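Local coordinates for phenylacetic acid degradation-related protein (Ralstonia eutropha JMP134, PDB 2PIM) that probably hydrolyses fatty acyl-CoA thioesters, as a dimeric member of the hotdog-fold PaaI-type thioesterase family, at residues V53-G58 with P95-L100. Numbering follows the deposited sequence.
Sequences VGQVQG and PAQAGL
The carbonyl O of Ala96 receives the backbone N of Val56 at 3.0 Å and is also approached by the CA of Gln55, a C-H...O contact of 3.3 Å. The N-H...O bond is fairly straight (162°), yet the donor stands above the carbonyl plane, 46° out of it. Two waters extend this single direct bond, giving three links between the loop backbones, one direct and two through water. One water gives a hydrogen to Gly54 O and accepts from Ala98 N at 2.8 Å; the other serves Val56 O in the same way and takes the N-H of Ala96 at 2.9 Å. The order of partners recalls an antiparallel hydrogen-bonded pair, although the loops cross steeply and form no sheet. It is a worked example of solvent completing a backbone pairing: the chains come close enough for one direct bond, and water bridges the positions beside it.

Side chains line both flanks. Val56 is buried: with CG1 anti to the backbone N (chi1 -178°), its CG2 is directed at the other loop, resting 3.8 Å from Ala96 CB and 3.5 Å from Gln97 O. On the more exposed flank Gln55 lies alongside Pro95, both pointing the same way, and its amide carbon CD meets Pro95 CB at 3.7 Å.

In the hotdog fold a long helix packs against a curved antiparallel sheet; here the contact ties the loop entering that helix, 58-75, to the loop before strand 99-107. Asn51 OD1 holds the Gln55 N-H and Gln123 OE1 that of Gln97. The subunit interface is near, for the neighbouring Gln57 bonds through NE2 to Ala63 O of the second subunit. Leu61 of helix 58-75 packs against both Val56 and Ala96, and Ala45 at the end of strand 38-45 also touches Val56.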
loop_
_atom_site.group_PDB
_atom_site.type_symbol
_atom_site.label_atom_id
_atom_site.label_comp_id
_atom_site.label_asym_id
_atom_site.label_seq_id
_atom_site.Cartn_x
_atom_site.Cartn_y
_atom_site.Cartn_z
ATOM N N VAL A 53 -9.713 -11.119 10.029
ATOM C CA VAL A 53 -11.160 -10.938 10.196
ATOM C C VAL A 53 -11.885 -10.842 8.840
ATOM O O VAL A 53 -13.093 -10.627 8.795
ATOM C CB VAL A 53 -11.478 -9.722 11.152
ATOM C CG1 VAL A 53 -10.883 -8.405 10.636
ATOM C CG2 VAL A 53 -12.973 -9.564 11.377
ATOM N N GLY A 54 -11.161 -11.017 7.734
ATOM C CA GLY A 54 -11.799 -11.094 6.420
ATOM C C GLY A 54 -12.013 -9.765 5.717
ATOM O O GLY A 54 -12.695 -9.693 4.685
ATOM N N GLN A 55 -11.438 -8.699 6.253
ATOM C CA GLN A 55 -11.449 -7.439 5.546
ATOM C C GLN A 55 -10.133 -7.240 4.754
ATOM O O GLN A 55 -9.097 -7.839 5.050
ATOM C CB GLN A 55 -11.668 -6.297 6.521
ATOM C CG GLN A 55 -12.855 -6.450 7.462
ATOM C CD GLN A 55 -12.653 -5.622 8.749
ATOM O OE1 GLN A 55 -11.681 -4.844 8.874
ATOM N NE2 GLN A 55 -13.566 -5.788 9.709
ATOM N N VAL A 56 -10.185 -6.381 3.757
ATOM C CA VAL A 56 -9.031 -6.113 2.917
ATOM C C VAL A 56 -7.988 -5.351 3.753
ATOM O O VAL A 56 -8.313 -4.341 4.406
ATOM C CB VAL A 56 -9.421 -5.273 1.654
ATOM C CG1 VAL A 56 -8.229 -5.035 0.749
ATOM C CG2 VAL A 56 -10.500 -5.959 0.857
ATOM N N GLN A 57 -6.741 -5.811 3.707
ATOM C CA GLN A 57 -5.644 -5.088 4.362
ATOM C C GLN A 57 -5.565 -3.673 3.808
ATOM O O GLN A 57 -5.691 -3.484 2.581
ATOM C CB GLN A 57 -4.307 -5.769 4.101
ATOM C CG GLN A 57 -3.204 -5.345 5.075
ATOM C CD GLN A 57 -1.855 -5.182 4.394
ATOM O OE1 GLN A 57 -1.783 -4.722 3.248
ATOM N NE2 GLN A 57 -0.769 -5.541 5.109
ATOM N N GLY A 58 -5.341 -2.706 4.710
ATOM C CA GLY A 58 -5.234 -1.297 4.390
ATOM C C GLY A 58 -4.164 -1.029 3.341
ATOM O O GLY A 58 -4.370 -0.300 2.393
ATOM N N PRO A 95 -14.092 -0.378 6.506
ATOM C CA PRO A 95 -13.599 -1.681 6.065
ATOM C C PRO A 95 -14.128 -2.083 4.683
ATOM O O PRO A 95 -15.260 -1.759 4.317
ATOM C CB PRO A 95 -14.097 -2.634 7.170
ATOM C CG PRO A 95 -15.286 -1.978 7.710
ATOM C CD PRO A 95 -15.051 -0.508 7.630
ATOM N N ALA A 96 -13.259 -2.718 3.901
ATOM C CA ALA A 96 -13.606 -3.238 2.593
ATOM C C ALA A 96 -13.663 -4.759 2.675
ATOM O O ALA A 96 -13.038 -5.382 3.541
ATOM C CB ALA A 96 -12.592 -2.805 1.560
ATOM N N GLN A 97 -14.414 -5.351 1.761
ATOM C CA GLN A 97 -14.532 -6.788 1.670
ATOM C C GLN A 97 -13.943 -7.197 0.329
ATOM O O GLN A 97 -13.731 -6.352 -0.550
ATOM C CB GLN A 97 -16.004 -7.198 1.771
ATOM C CG GLN A 97 -16.868 -6.343 2.720
ATOM C CD GLN A 97 -16.396 -6.369 4.172
ATOM O OE1 GLN A 97 -15.731 -7.309 4.604
ATOM N NE2 GLN A 97 -16.748 -5.329 4.932
ATOM N N ALA A 98 -13.679 -8.486 0.170
ATOM C CA ALA A 98 -13.286 -9.024 -1.133
ATOM C C ALA A 98 -14.345 -8.672 -2.172
ATOM O O ALA A 98 -15.555 -8.717 -1.892
ATOM C CB ALA A 98 -13.117 -10.527 -1.076
ATOM N N GLY A 99 -13.888 -8.360 -3.379
ATOM C CA GLY A 99 -14.785 -7.987 -4.462
ATOM C C GLY A 99 -14.286 -6.736 -5.160
ATOM O O GLY A 99 -13.151 -6.309 -4.951
ATOM N N LEU A 100 -15.132 -6.175 -6.011
ATOM C CA LEU A 100 -14.824 -4.967 -6.766
ATOM C C LEU A 100 -14.744 -3.712 -5.880
ATOM O O LEU A 100 -15.475 -3.578 -4.908
ATOM C CB LEU A 100 -15.888 -4.726 -7.824
ATOM C CG LEU A 100 -15.730 -5.262 -9.236
ATOM C CD1 LEU A 100 -17.075 -5.120 -9.938
ATOM C CD2 LEU A 100 -14.645 -4.497 -9.965
HETATM O O HOH W 1 -14.051 -10.387 2.200
HETATM O O HOH W 2 -10.617 -2.932 5.074
#